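Local coordinates for protein beta-galactosidase (Geobacillus stearothermophilus, PDB 4OIF) that probably catalyses the hydrolysis of terminal non-reducing beta-D-galactose residues from beta-D-galactosides, and binds a zinc ion, at residues A[196-200]-A[214-220]; A[465-471]-A[486-490]; A[524-529]-A[590-594]; A[531-535]-A[572-576]. All coordinates share one frame; numbering follows the deposited sequence.

Interaction 1 of 4, residues A[196-200]-A[214-220]; sequences WSHTY and EHTIHGL
The irregular loop between helices 184-191 and 218-246 folds back on itself here, setting His198, Tyr200 and Trp196 against the residues that lead into the second helix, Glu214, Thr216 and Ile217. The centre of the contact is a carboxylate placed on an imidazole. Glu214 OE2 stands over one face of the His198 ring, 3.1 Å from His198 CE1, with the two planes 67° apart; the angles at both ring nitrogens are too poor for a direct hydrogen bond. Trp196 O approaches the opposite face. In the imidazole plane, at its edge, a water accepts a weak bond of 3.0 Å from His198 ND1 and donates to Thr216 OG1 at 2.8 Å. Thr216 OG1 also sits at the Trp196 ring edge, 3.8 Å from Trp196 CE3. All of this lies in the TIM-barrel part of the enzyme, bordering a second subunit: the carbonyl of Gly118 of that subunit accepts a hydrogen bond from His198 NE2, and its N-H donates to Glu214 OE2. If both nitrogens donate, the imidazole may be positively charged, a form the carboxylate would probably stabilise. Ile217, the N-cap residue of helix 218-246, slides past the histidine, its CG1 3.7 Å from His198 ND1. Its chain is extended at chi2 (179°), carrying CD1 on to 3.5 Å from Tyr200 OH. A second water joins that hydroxyl to Glu214 OE2.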
loop_
_atom_site.group_PDB
_atom_site.type_symbol
_atom_site.label_atom_id
_atom_site.label_comp_id
_atom_site.label_asym_id
_atom_site.label_seq_id
_atom_site.Cartn_x
_atom_site.Cartn_y
_atom_site.Cartn_z
ATOM N N TRP A 196 11.229 -15.840 -23.316
ATOM C CA TRP A 196 10.504 -16.607 -22.295
ATOM C C TRP A 196 9.492 -17.590 -22.897
ATOM O O TRP A 196 8.474 -17.899 -22.280
ATOM C CB TRP A 196 9.803 -15.664 -21.303
ATOM C CG TRP A 196 10.764 -14.994 -20.366
ATOM C CD1 TRP A 196 12.103 -15.197 -20.295
ATOM C CD2 TRP A 196 10.454 -14.011 -19.376
ATOM N NE1 TRP A 196 12.656 -14.402 -19.321
ATOM C CE2 TRP A 196 11.662 -13.665 -18.738
ATOM C CE3 TRP A 196 9.275 -13.378 -18.974
ATOM C CZ2 TRP A 196 11.726 -12.710 -17.722
ATOM C CZ3 TRP A 196 9.341 -12.431 -17.958
ATOM C CH2 TRP A 196 10.555 -12.106 -17.347
ATOM N N SER A 197 9.791 -18.058 -24.107
ATOM C CA SER A 197 9.087 -19.177 -24.739
ATOM C C SER A 197 7.588 -18.884 -24.888
ATOM O O SER A 197 6.738 -19.767 -24.732
ATOM C CB SER A 197 9.325 -20.471 -23.944
ATOM O OG SER A 197 9.022 -21.618 -24.727
ATOM N N HIS A 198 7.290 -17.637 -25.231
ATOM C CA HIS A 198 5.927 -17.140 -25.293
ATOM C C HIS A 198 5.328 -17.193 -26.699
ATOM O O HIS A 198 4.204 -16.744 -26.910
ATOM C CB HIS A 198 5.886 -15.707 -24.753
ATOM C CG HIS A 198 5.982 -15.633 -23.260
ATOM N ND1 HIS A 198 6.381 -14.496 -22.586
ATOM C CD2 HIS A 198 5.727 -16.564 -22.309
ATOM C CE1 HIS A 198 6.360 -14.729 -21.285
ATOM N NE2 HIS A 198 5.967 -15.977 -21.092
ATOM N N THR A 199 6.069 -17.763 -27.646
ATOM C CA THR A 199 5.610 -17.845 -29.029
ATOM C C THR A 199 4.243 -18.520 -29.152
ATOM O O THR A 199 4.018 -19.620 -28.633
ATOM C CB THR A 199 6.610 -18.608 -29.914
ATOM O OG1 THR A 199 7.924 -18.056 -29.750
ATOM C CG2 THR A 199 6.193 -18.530 -31.382
ATOM N N TYR A 200 3.327 -17.848 -29.837
ATOM C CA TYR A 200 1.978 -18.376 -29.996
ATOM C C TYR A 200 1.897 -19.221 -31.250
ATOM O O TYR A 200 2.351 -18.802 -32.311
ATOM C CB TYR A 200 0.956 -17.242 -30.059
ATOM C CG TYR A 200 0.880 -16.403 -28.808
ATOM C CD1 TYR A 200 0.267 -16.887 -27.651
ATOM C CD2 TYR A 200 1.422 -15.124 -28.774
ATOM C CE1 TYR A 200 0.183 -16.111 -26.494
ATOM C CE2 TYR A 200 1.341 -14.343 -27.628
ATOM C CZ TYR A 200 0.721 -14.840 -26.495
ATOM O OH TYR A 200 0.650 -14.064 -25.359
ATOM N N GLU A 214 -0.595 -13.267 -18.263
ATOM C CA GLU A 214 0.515 -12.700 -19.000
ATOM C C GLU A 214 0.513 -11.181 -18.874
ATOM O O GLU A 214 -0.430 -10.531 -19.297
ATOM C CB GLU A 214 0.432 -13.101 -20.470
ATOM C CG GLU A 214 1.618 -12.642 -21.283
ATOM C CD GLU A 214 2.920 -13.182 -20.726
ATOM O OE1 GLU A 214 3.574 -12.468 -19.918
ATOM O OE2 GLU A 214 3.272 -14.331 -21.083
ATOM N N HIS A 215 1.561 -10.610 -18.299
ATOM C CA HIS A 215 1.645 -9.158 -18.189
ATOM C C HIS A 215 3.067 -8.694 -18.487
ATOM O O HIS A 215 3.424 -7.549 -18.220
ATOM C CB HIS A 215 1.202 -8.696 -16.796
ATOM C CG HIS A 215 1.872 -9.433 -15.684
ATOM N ND1 HIS A 215 3.159 -9.152 -15.278
ATOM C CD2 HIS A 215 1.447 -10.463 -14.914
ATOM C CE1 HIS A 215 3.497 -9.974 -14.299
ATOM N NE2 HIS A 215 2.473 -10.778 -14.059
ATOM N N THR A 216 3.866 -9.600 -19.044
ATOM C CA THR A 216 5.279 -9.357 -19.317
ATOM C C THR A 216 5.589 -9.217 -20.814
ATOM O O THR A 216 6.756 -9.072 -21.200
ATOM C CB THR A 216 6.168 -10.493 -18.749
ATOM O OG1 THR A 216 5.909 -11.713 -19.464
ATOM C CG2 THR A 216 5.889 -10.704 -17.273
ATOM N N ILE A 217 4.562 -9.272 -21.660
ATOM C CA ILE A 217 4.759 -9.013 -23.086
ATOM C C ILE A 217 4.244 -7.608 -23.429
ATOM O O ILE A 217 3.039 -7.369 -23.460
ATOM C CB ILE A 217 4.063 -10.070 -23.978
ATOM C CG1 ILE A 217 4.385 -11.495 -23.510
ATOM C CG2 ILE A 217 4.481 -9.902 -25.429
ATOM C CD1 ILE A 217 3.693 -12.592 -24.342
ATOM N N HIS A 218 5.173 -6.688 -23.678
ATOM C CA HIS A 218 4.843 -5.290 -23.907
ATOM C C HIS A 218 3.913 -5.099 -25.099
ATOM O O HIS A 218 2.980 -4.307 -25.040
ATOM C CB HIS A 218 6.115 -4.461 -24.120
ATOM C CG HIS A 218 7.013 -4.392 -22.920
ATOM N ND1 HIS A 218 6.590 -3.911 -21.697
ATOM C CD2 HIS A 218 8.320 -4.718 -22.763
ATOM C CE1 HIS A 218 7.596 -3.957 -20.838
ATOM N NE2 HIS A 218 8.654 -4.450 -21.456
ATOM N N GLY A 219 4.168 -5.823 -26.180
ATOM C CA GLY A 219 3.386 -5.672 -27.399
ATOM C C GLY A 219 1.948 -6.096 -27.191
ATOM O O GLY A 219 1.025 -5.501 -27.750
ATOM N N LEU A 220 1.762 -7.130 -26.370
ATOM C CA LEU A 220 0.429 -7.558 -25.973
ATOM C C LEU A 220 -0.243 -6.464 -25.150
ATOM O O LEU A 220 -1.395 -6.140 -25.386
ATOM C CB LEU A 220 0.480 -8.873 -25.187
ATOM C CG LEU A 220 -0.797 -9.303 -24.450
ATOM C CD1 LEU A 220 -2.006 -9.377 -25.386
ATOM C CD2 LEU A 220 -0.605 -10.634 -23.729
HETATM O O HOH W 1 7.460 -11.755 -21.822
HETATM O O HOH W 2 1.699 -15.400 -22.959
#

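Interaction 2 of 4, residues A[465-471]-A[486-490]; sequences FSRYKLL and RLKEF
Phe490, on helix 481-492, and Phe465, in the turn ahead of strand 470-473, form the dense part of this contact. With CG anti to the backbone N (chi1 167°), the Phe490 ring is directed into the turn. Its CD1 lies 3.6 Å from Phe465 CB, its CE2 3.5 Å from Leu471 CB, and its edge meets Tyr468 O, 3.4 Å from Phe490 CE1. Leu487, one helical turn earlier, adds its CD2 methyl, which fits between two partners: it is 3.5 Å from Phe465 CE2 and 3.8 Å from Leu471 CD2. Toward solvent the character changes. Partly exposed Arg486 lays its guanidinium almost flat on the Phe465 ring, the planes 20° apart, with Arg486 CZ 4.2 Å from the ring centroid and 24° off the normal, a cation-pi stack. Leu471 CD2 approaches the opposite face, so the ring is held between a charged and an apolar group. Arg486 NH1 also bonds to Lys461 O, which should help keep the guanidinium in place. No hydrogen bond crosses between 465-471 and 486-490; side-chain packing joins the start of a strand to the helix that follows it, as in the beta-alpha-beta crossover formed by 470-473, 481-492 and the parallel strand 496-500.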
loop_
_atom_site.group_PDB
_atom_site.type_symbol
_atom_site.label_atom_id
_atom_site.label_comp_id
_atom_site.label_asym_id
_atom_site.label_seq_id
_atom_site.Cartn_x
_atom_site.Cartn_y
_atom_site.Cartn_z
ATOM N N PHE A 465 2.340 19.137 -39.131
ATOM C CA PHE A 465 3.504 19.740 -38.489
ATOM C C PHE A 465 3.889 21.070 -39.138
ATOM O O PHE A 465 4.355 22.004 -38.469
ATOM C CB PHE A 465 4.707 18.800 -38.547
ATOM C CG PHE A 465 4.542 17.540 -37.763
ATOM C CD1 PHE A 465 3.583 17.444 -36.768
ATOM C CD2 PHE A 465 5.355 16.449 -38.017
ATOM C CE1 PHE A 465 3.434 16.282 -36.043
ATOM C CE2 PHE A 465 5.210 15.282 -37.293
ATOM C CZ PHE A 465 4.247 15.202 -36.301
ATOM N N SER A 466 3.692 21.143 -40.451
ATOM C CA SER A 466 4.222 22.237 -41.252
ATOM C C SER A 466 3.612 23.591 -40.916
ATOM O O SER A 466 4.118 24.622 -41.333
ATOM C CB SER A 466 4.002 21.936 -42.725
ATOM O OG SER A 466 2.616 21.836 -42.976
ATOM N N ARG A 467 2.537 23.596 -40.140
ATOM C CA ARG A 467 1.854 24.836 -39.806
ATOM C C ARG A 467 2.526 25.578 -38.652
ATOM O O ARG A 467 2.132 26.690 -38.304
ATOM C CB ARG A 467 0.393 24.550 -39.470
ATOM C CG ARG A 467 -0.293 23.649 -40.481
ATOM C CD ARG A 467 -1.738 24.068 -40.712
ATOM N NE ARG A 467 -1.837 25.391 -41.329
ATOM C CZ ARG A 467 -2.984 26.031 -41.544
ATOM N NH1 ARG A 467 -4.138 25.474 -41.191
ATOM N NH2 ARG A 467 -2.979 27.232 -42.111
ATOM N N TYR A 468 3.549 24.969 -38.060
ATOM C CA TYR A 468 4.218 25.573 -36.902
ATOM C C TYR A 468 5.665 25.953 -37.192
ATOM O O TYR A 468 6.320 25.341 -38.040
ATOM C CB TYR A 468 4.156 24.619 -35.702
ATOM C CG TYR A 468 2.747 24.188 -35.391
ATOM C CD1 TYR A 468 1.912 24.976 -34.610
ATOM C CD2 TYR A 468 2.240 23.011 -35.910
ATOM C CE1 TYR A 468 0.622 24.595 -34.346
ATOM C CE2 TYR A 468 0.944 22.621 -35.650
ATOM C CZ TYR A 468 0.141 23.415 -34.870
ATOM O OH TYR A 468 -1.154 23.015 -34.626
ATOM N N LYS A 469 6.152 26.974 -36.494
ATOM C CA LYS A 469 7.550 27.386 -36.593
ATOM C C LYS A 469 8.413 26.516 -35.703
ATOM O O LYS A 469 9.544 26.178 -36.031
ATOM C CB LYS A 469 7.737 28.840 -36.169
ATOM C CG LYS A 469 7.117 29.909 -37.055
ATOM C CD LYS A 469 7.494 31.268 -36.472
ATOM C CE LYS A 469 7.121 32.428 -37.368
ATOM N NZ LYS A 469 7.302 33.697 -36.595
ATOM N N LEU A 470 7.853 26.188 -34.548
ATOM C CA LEU A 470 8.568 25.507 -33.500
ATOM C C LEU A 470 7.746 24.323 -33.051
ATOM O O LEU A 470 6.601 24.488 -32.621
ATOM C CB LEU A 470 8.839 26.450 -32.336
ATOM C CG LEU A 470 9.478 25.829 -31.095
ATOM C CD1 LEU A 470 10.812 25.159 -31.412
ATOM C CD2 LEU A 470 9.648 26.872 -30.006
ATOM N N LEU A 471 8.324 23.133 -33.202
ATOM C CA LEU A 471 7.722 21.887 -32.753
ATOM C C LEU A 471 8.577 21.251 -31.653
ATOM O O LEU A 471 9.763 20.969 -31.840
ATOM C CB LEU A 471 7.547 20.913 -33.918
ATOM C CG LEU A 471 6.961 19.556 -33.510
ATOM C CD1 LEU A 471 5.623 19.743 -32.816
ATOM C CD2 LEU A 471 6.811 18.638 -34.704
ATOM N N ARG A 486 8.006 12.281 -41.295
ATOM C CA ARG A 486 7.301 13.560 -41.237
ATOM C C ARG A 486 8.125 14.613 -40.483
ATOM O O ARG A 486 8.234 15.755 -40.927
ATOM C CB ARG A 486 5.910 13.380 -40.619
ATOM C CG ARG A 486 4.987 12.562 -41.509
ATOM C CD ARG A 486 3.736 12.151 -40.807
ATOM N NE ARG A 486 2.939 13.311 -40.442
ATOM C CZ ARG A 486 2.312 13.461 -39.279
ATOM N NH1 ARG A 486 2.382 12.516 -38.344
ATOM N NH2 ARG A 486 1.618 14.567 -39.051
ATOM N N LEU A 487 8.739 14.222 -39.376
ATOM C CA LEU A 487 9.610 15.120 -38.628
ATOM C C LEU A 487 10.757 15.619 -39.501
ATOM O O LEU A 487 11.110 16.810 -39.494
ATOM C CB LEU A 487 10.150 14.413 -37.380
ATOM C CG LEU A 487 9.067 14.052 -36.357
ATOM C CD1 LEU A 487 9.628 13.220 -35.205
ATOM C CD2 LEU A 487 8.351 15.313 -35.834
ATOM N N LYS A 488 11.325 14.692 -40.257
ATOM C CA LYS A 488 12.433 14.970 -41.151
ATOM C C LYS A 488 12.033 16.044 -42.167
ATOM O O LYS A 488 12.724 17.066 -42.315
ATOM C CB LYS A 488 12.865 13.673 -41.844
ATOM C CG LYS A 488 14.118 13.757 -42.686
ATOM C CD LYS A 488 14.270 12.479 -43.474
ATOM C CE LYS A 488 15.559 12.443 -44.263
ATOM N NZ LYS A 488 15.542 11.301 -45.218
ATOM N N GLU A 489 10.908 15.826 -42.842
ATOM C CA GLU A 489 10.398 16.820 -43.791
ATOM C C GLU A 489 10.141 18.160 -43.130
ATOM O O GLU A 489 10.444 19.212 -43.695
ATOM C CB GLU A 489 9.112 16.336 -44.451
ATOM C CG GLU A 489 9.355 15.302 -45.532
ATOM C CD GLU A 489 10.208 15.837 -46.668
ATOM O OE1 GLU A 489 9.654 16.545 -47.540
ATOM O OE2 GLU A 489 11.431 15.548 -46.687
ATOM N N PHE A 490 9.572 18.104 -41.932
ATOM C CA PHE A 490 9.238 19.302 -41.188
ATOM C C PHE A 490 10.489 20.145 -40.968
ATOM O O PHE A 490 10.484 21.338 -41.240
ATOM C CB PHE A 490 8.575 18.948 -39.853
ATOM C CG PHE A 490 8.473 20.105 -38.909
ATOM C CD1 PHE A 490 7.500 21.071 -39.079
ATOM C CD2 PHE A 490 9.364 20.235 -37.852
ATOM C CE1 PHE A 490 7.419 22.151 -38.215
ATOM C CE2 PHE A 490 9.286 21.313 -36.975
ATOM C CZ PHE A 490 8.314 22.269 -37.152
#

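Interaction 3 of 4, residues A[524-529]-A[590-594]; sequences MFGMEP and QAYYI
A single water joins the backbones of Phe525 and Ala591, donating one hydrogen to Phe525 O at 2.9 Å and the other to Ala591 O at 2.8 Å. It is the polar link in a contact with no direct hydrogen bond between 524-529 and 590-594, and it lies in the plane of the Phe525 ring, at its edge. Over one face of that ring sits the Ala591 methyl, its CB 3.9 Å from the centroid and 24° off the normal, a CH-pi contact. Tyr592 O comes to the ring edge, 3.2 Å from Phe525 CE1. Phe525 closes helix 519-525, and Gly526, with positive phi, turns the chain directly into strand 527-534. Strand 589-594 is where the ten-stranded mixed sheet of the trimerisation domain passes from parallel to antiparallel order. The side chains of Phe525 and Met527 pack on this strand, through Ala591 and Tyr593. Met527 is bent at both chi2 and chi3, which curls its methyl back over a face of Tyr593: CE is 3.7 Å from the Tyr593 centroid, while SD, 4.5 Å from it, makes an oblique Met-aromatic contact. Met527 and Pro529 each cross Tyr593 at about a right angle, and Pro529 CB meets the phenol end, 3.7 Å from Tyr593 OH. Ile559 of the partner strand 555-561 also packs on both Met527 and Tyr593.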
loop_
_atom_site.group_PDB
_atom_site.type_symbol
_atom_site.label_atom_id
_atom_site.label_comp_id
_atom_site.label_asym_id
_atom_site.label_seq_id
_atom_site.Cartn_x
_atom_site.Cartn_y
_atom_site.Cartn_z
ATOM N N MET A 524 19.209 14.608 -38.955
ATOM C CA MET A 524 18.491 15.808 -38.546
ATOM C C MET A 524 19.221 16.559 -37.445
ATOM O O MET A 524 19.503 17.752 -37.577
ATOM C CB MET A 524 17.079 15.448 -38.077
ATOM C CG MET A 524 16.156 15.000 -39.187
ATOM S SD MET A 524 14.716 14.124 -38.567
ATOM C CE MET A 524 14.004 15.437 -37.576
ATOM N N PHE A 525 19.532 15.848 -36.365
ATOM C CA PHE A 525 20.083 16.466 -35.167
ATOM C C PHE A 525 21.607 16.578 -35.208
ATOM O O PHE A 525 22.205 17.236 -34.363
ATOM C CB PHE A 525 19.646 15.677 -33.926
ATOM C CG PHE A 525 18.180 15.801 -33.619
ATOM C CD1 PHE A 525 17.711 16.839 -32.813
ATOM C CD2 PHE A 525 17.267 14.895 -34.148
ATOM C CE1 PHE A 525 16.353 16.971 -32.534
ATOM C CE2 PHE A 525 15.909 15.013 -33.866
ATOM C CZ PHE A 525 15.449 16.059 -33.060
ATOM N N GLY A 526 22.235 15.925 -36.181
ATOM C CA GLY A 526 23.684 15.971 -36.296
ATOM C C GLY A 526 24.394 15.397 -35.082
ATOM O O GLY A 526 25.507 15.786 -34.756
ATOM N N MET A 527 23.734 14.465 -34.412
ATOM C CA MET A 527 24.295 13.778 -33.261
ATOM C C MET A 527 23.512 12.481 -33.041
ATOM O O MET A 527 22.591 12.174 -33.806
ATOM C CB MET A 527 24.263 14.671 -32.004
ATOM C CG MET A 527 22.967 15.432 -31.769
ATOM S SD MET A 527 21.545 14.407 -31.309
ATOM C CE MET A 527 22.009 13.760 -29.707
ATOM N N GLU A 528 23.884 11.714 -32.019
ATOM C CA GLU A 528 23.034 10.607 -31.574
ATOM C C GLU A 528 23.240 10.310 -30.100
ATOM O O GLU A 528 24.321 10.548 -29.549
ATOM C CB GLU A 528 23.287 9.350 -32.401
ATOM C CG GLU A 528 24.728 8.895 -32.450
ATOM C CD GLU A 528 24.916 7.692 -33.366
ATOM O OE1 GLU A 528 24.115 6.731 -33.278
ATOM O OE2 GLU A 528 25.859 7.715 -34.184
ATOM N N PRO A 529 22.193 9.813 -29.439
ATOM C CA PRO A 529 22.367 9.412 -28.039
ATOM C C PRO A 529 23.000 8.027 -27.981
ATOM O O PRO A 529 22.634 7.175 -28.793
ATOM C CB PRO A 529 20.933 9.399 -27.500
ATOM C CG PRO A 529 20.088 9.078 -28.702
ATOM C CD PRO A 529 20.806 9.627 -29.910
ATOM N N GLN A 590 16.040 23.651 -38.352
ATOM C CA GLN A 590 16.942 23.446 -37.227
ATOM C C GLN A 590 16.421 22.371 -36.290
ATOM O O GLN A 590 15.219 22.257 -36.083
ATOM C CB GLN A 590 17.135 24.736 -36.443
ATOM C CG GLN A 590 18.346 25.515 -36.835
ATOM C CD GLN A 590 18.832 26.370 -35.698
ATOM O OE1 GLN A 590 18.089 27.198 -35.175
ATOM N NE2 GLN A 590 20.079 26.162 -35.289
ATOM N N ALA A 591 17.335 21.596 -35.717
ATOM C CA ALA A 591 16.976 20.568 -34.758
ATOM C C ALA A 591 17.861 20.666 -33.522
ATOM O O ALA A 591 19.087 20.609 -33.605
ATOM C CB ALA A 591 17.071 19.181 -35.398
ATOM N N TYR A 592 17.214 20.837 -32.377
ATOM C CA TYR A 592 17.871 20.905 -31.082
ATOM C C TYR A 592 17.635 19.632 -30.253
ATOM O O TYR A 592 16.520 19.104 -30.209
ATOM C CB TYR A 592 17.356 22.101 -30.285
ATOM C CG TYR A 592 17.639 23.449 -30.884
ATOM C CD1 TYR A 592 16.925 23.903 -31.983
ATOM C CD2 TYR A 592 18.595 24.288 -30.326
ATOM C CE1 TYR A 592 17.174 25.142 -32.529
ATOM C CE2 TYR A 592 18.840 25.535 -30.857
ATOM C CZ TYR A 592 18.127 25.955 -31.960
ATOM O OH TYR A 592 18.365 27.190 -32.503
ATOM N N TYR A 593 18.675 19.169 -29.566
ATOM C CA TYR A 593 18.537 18.042 -28.657
ATOM C C TYR A 593 18.931 18.462 -27.254
ATOM O O TYR A 593 20.023 19.002 -27.043
ATOM C CB TYR A 593 19.396 16.867 -29.125
ATOM C CG TYR A 593 19.133 15.566 -28.395
ATOM C CD1 TYR A 593 19.940 15.167 -27.328
ATOM C CD2 TYR A 593 18.088 14.722 -28.784
ATOM C CE1 TYR A 593 19.709 13.957 -26.662
ATOM C CE2 TYR A 593 17.842 13.512 -28.117
ATOM C CZ TYR A 593 18.656 13.137 -27.059
ATOM O OH TYR A 593 18.426 11.948 -26.398
ATOM N N ILE A 594 18.039 18.221 -26.298
ATOM C CA ILE A 594 18.337 18.513 -24.901
ATOM C C ILE A 594 18.581 17.214 -24.143
ATOM O O ILE A 594 17.645 16.442 -23.917
ATOM C CB ILE A 594 17.200 19.293 -24.219
ATOM C CG1 ILE A 594 16.993 20.654 -24.895
ATOM C CG2 ILE A 594 17.533 19.471 -22.763
ATOM C CD1 ILE A 594 15.685 21.319 -24.568
HETATM O O HOH W 3 20.961 18.982 -32.393
#

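Interaction 4 of 4, residues A[531-535]-A[572-576]; sequences ETDTL and DDFYA
Two rings, Phe574 and Tyr575, present their edges to carboxylates of strand 527-534. Glu531 OE1 lies in the plane of the Phe574 ring, 3.6 Å from Phe574 CZ, and the carboxylate is turned 41° from it. Asp533 OD2 meets the edge of the Tyr575 ring with the planes nearly perpendicular, 85° apart. On their faces the rings have neighbours from their own turn: Tyr575 CD1 sits over the centre of Phe574, and Asp573 CB lies above the rim of Tyr575. The rings are carried by a type I beta turn, Asp573 to Ala576, in the loop between strands 565-570 and 579-586; Ala576 N bonds to Asp573 O at 3.0 Å. Tyr575 CG lies between the backbone N and the carbonyl carbon (chi1 39°), which sends the ring toward Asp533. The single hydrogen bond across the contact runs from Tyr575 OH to Asp533 OD2. Its modelled length, 2.4 Å, is very short, so the exact value is doubtful. Asp533 OD2 and Asp573 OD2 are 4.2 Å apart, and both form salt bridges to Arg338 of the second subunit, whose positive charge should offset their mutual repulsion. Glu531 OE1 is likewise paired with Arg386 of that subunit, which also packs on Phe574.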
loop_
_atom_site.group_PDB
_atom_site.type_symbol
_atom_site.label_atom_id
_atom_site.label_comp_id
_atom_site.label_asym_id
_atom_site.label_seq_id
_atom_site.Cartn_x
_atom_site.Cartn_y
_atom_site.Cartn_z
ATOM N N GLU A 531 23.802 6.610 -24.615
ATOM C CA GLU A 531 23.531 6.091 -23.275
ATOM C C GLU A 531 22.598 6.966 -22.469
ATOM O O GLU A 531 22.776 8.181 -22.383
ATOM C CB GLU A 531 24.821 5.897 -22.473
ATOM C CG GLU A 531 24.557 5.212 -21.125
ATOM C CD GLU A 531 25.803 4.914 -20.320
ATOM O OE1 GLU A 531 26.920 5.243 -20.763
ATOM O OE2 GLU A 531 25.660 4.343 -19.222
ATOM N N THR A 532 21.601 6.327 -21.867
ATOM C CA THR A 532 20.663 7.008 -20.997
ATOM C C THR A 532 21.045 6.726 -19.566
ATOM O O THR A 532 20.972 5.589 -19.105
ATOM C CB THR A 532 19.209 6.562 -21.239
ATOM O OG1 THR A 532 18.775 7.005 -22.534
ATOM C CG2 THR A 532 18.304 7.167 -20.182
ATOM N N ASP A 533 21.479 7.762 -18.866
ATOM C CA ASP A 533 21.843 7.613 -17.471
ATOM C C ASP A 533 20.632 7.870 -16.582
ATOM O O ASP A 533 20.099 8.986 -16.569
ATOM C CB ASP A 533 22.971 8.575 -17.124
ATOM C CG ASP A 533 23.659 8.222 -15.833
ATOM O OD1 ASP A 533 23.673 7.026 -15.450
ATOM O OD2 ASP A 533 24.193 9.150 -15.207
ATOM N N THR A 534 20.192 6.848 -15.849
ATOM C CA THR A 534 19.063 6.995 -14.933
ATOM C C THR A 534 19.546 7.208 -13.503
ATOM O O THR A 534 20.312 6.406 -12.976
ATOM C CB THR A 534 18.136 5.775 -14.975
ATOM O OG1 THR A 534 17.544 5.662 -16.277
ATOM C CG2 THR A 534 17.037 5.918 -13.932
ATOM N N LEU A 535 19.085 8.281 -12.869
ATOM C CA LEU A 535 19.636 8.695 -11.580
ATOM C C LEU A 535 18.715 8.426 -10.396
ATOM O O LEU A 535 17.500 8.379 -10.545
ATOM C CB LEU A 535 19.972 10.182 -11.618
ATOM C CG LEU A 535 20.851 10.600 -12.799
ATOM C CD1 LEU A 535 21.232 12.058 -12.670
ATOM C CD2 LEU A 535 22.093 9.717 -12.865
ATOM N N ASP A 572 29.734 17.167 -14.353
ATOM C CA ASP A 572 30.171 16.226 -13.335
ATOM C C ASP A 572 29.933 14.799 -13.819
ATOM O O ASP A 572 29.515 14.607 -14.955
ATOM C CB ASP A 572 29.440 16.499 -12.019
ATOM C CG ASP A 572 30.294 16.199 -10.802
ATOM O OD1 ASP A 572 31.323 15.499 -10.945
ATOM O OD2 ASP A 572 29.931 16.660 -9.697
ATOM N N ASP A 573 30.210 13.817 -12.958
ATOM C CA ASP A 573 30.111 12.388 -13.278
ATOM C C ASP A 573 31.014 12.006 -14.460
ATOM O O ASP A 573 31.766 12.833 -14.967
ATOM C CB ASP A 573 28.657 11.991 -13.562
ATOM C CG ASP A 573 28.299 10.606 -13.012
ATOM O OD1 ASP A 573 29.142 9.686 -13.058
ATOM O OD2 ASP A 573 27.156 10.438 -12.534
ATOM N N PHE A 574 30.944 10.753 -14.898
ATOM C CA PHE A 574 31.940 10.240 -15.837
ATOM C C PHE A 574 31.821 10.868 -17.221
ATOM O O PHE A 574 32.774 10.820 -17.989
ATOM C CB PHE A 574 31.875 8.695 -15.935
ATOM C CG PHE A 574 30.676 8.155 -16.680
ATOM C CD1 PHE A 574 29.483 7.889 -16.008
ATOM C CD2 PHE A 574 30.757 7.854 -18.035
ATOM C CE1 PHE A 574 28.376 7.369 -16.681
ATOM C CE2 PHE A 574 29.656 7.327 -18.727
ATOM C CZ PHE A 574 28.459 7.095 -18.046
ATOM N N TYR A 575 30.672 11.461 -17.540
ATOM C CA TYR A 575 30.509 12.117 -18.827
ATOM C C TYR A 575 30.647 13.633 -18.711
ATOM O O TYR A 575 30.144 14.383 -19.558
ATOM C CB TYR A 575 29.161 11.760 -19.451
ATOM C CG TYR A 575 28.001 11.674 -18.478
ATOM C CD1 TYR A 575 27.721 10.487 -17.810
ATOM C CD2 TYR A 575 27.172 12.772 -18.246
ATOM C CE1 TYR A 575 26.667 10.392 -16.937
ATOM C CE2 TYR A 575 26.120 12.691 -17.368
ATOM C CZ TYR A 575 25.867 11.486 -16.718
ATOM O OH TYR A 575 24.813 11.370 -15.835
ATOM N N ALA A 576 31.327 14.078 -17.657
ATOM C CA ALA A 576 31.608 15.495 -17.474
ATOM C C ALA A 576 32.324 16.098 -18.690
ATOM O O ALA A 576 33.145 15.439 -19.328
ATOM C CB ALA A 576 32.423 15.704 -16.227
#

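From the N terminus, interaction 1 comes first, closing a short loop of 13 residues, without helix or strand, ahead of helix 218-246 in the TIM-barrel part. The other three fall in the trimerisation domain. Interaction 2 closes the step from strand 470-473 to helix 481-492. Interaction 3 spans 60 residues, largely strand, and interaction 4 lies within that span, sharing strand 527-534 with it. No pair crosses. Interactions 2 and 3 touch, Met524 SD lying 3.6 Å from Lys488 CA, and both reach the ten-stranded sheet. Interactions 1 and 4, about 14 Å apart at their nearest atoms, both meet the second subunit of the trimer.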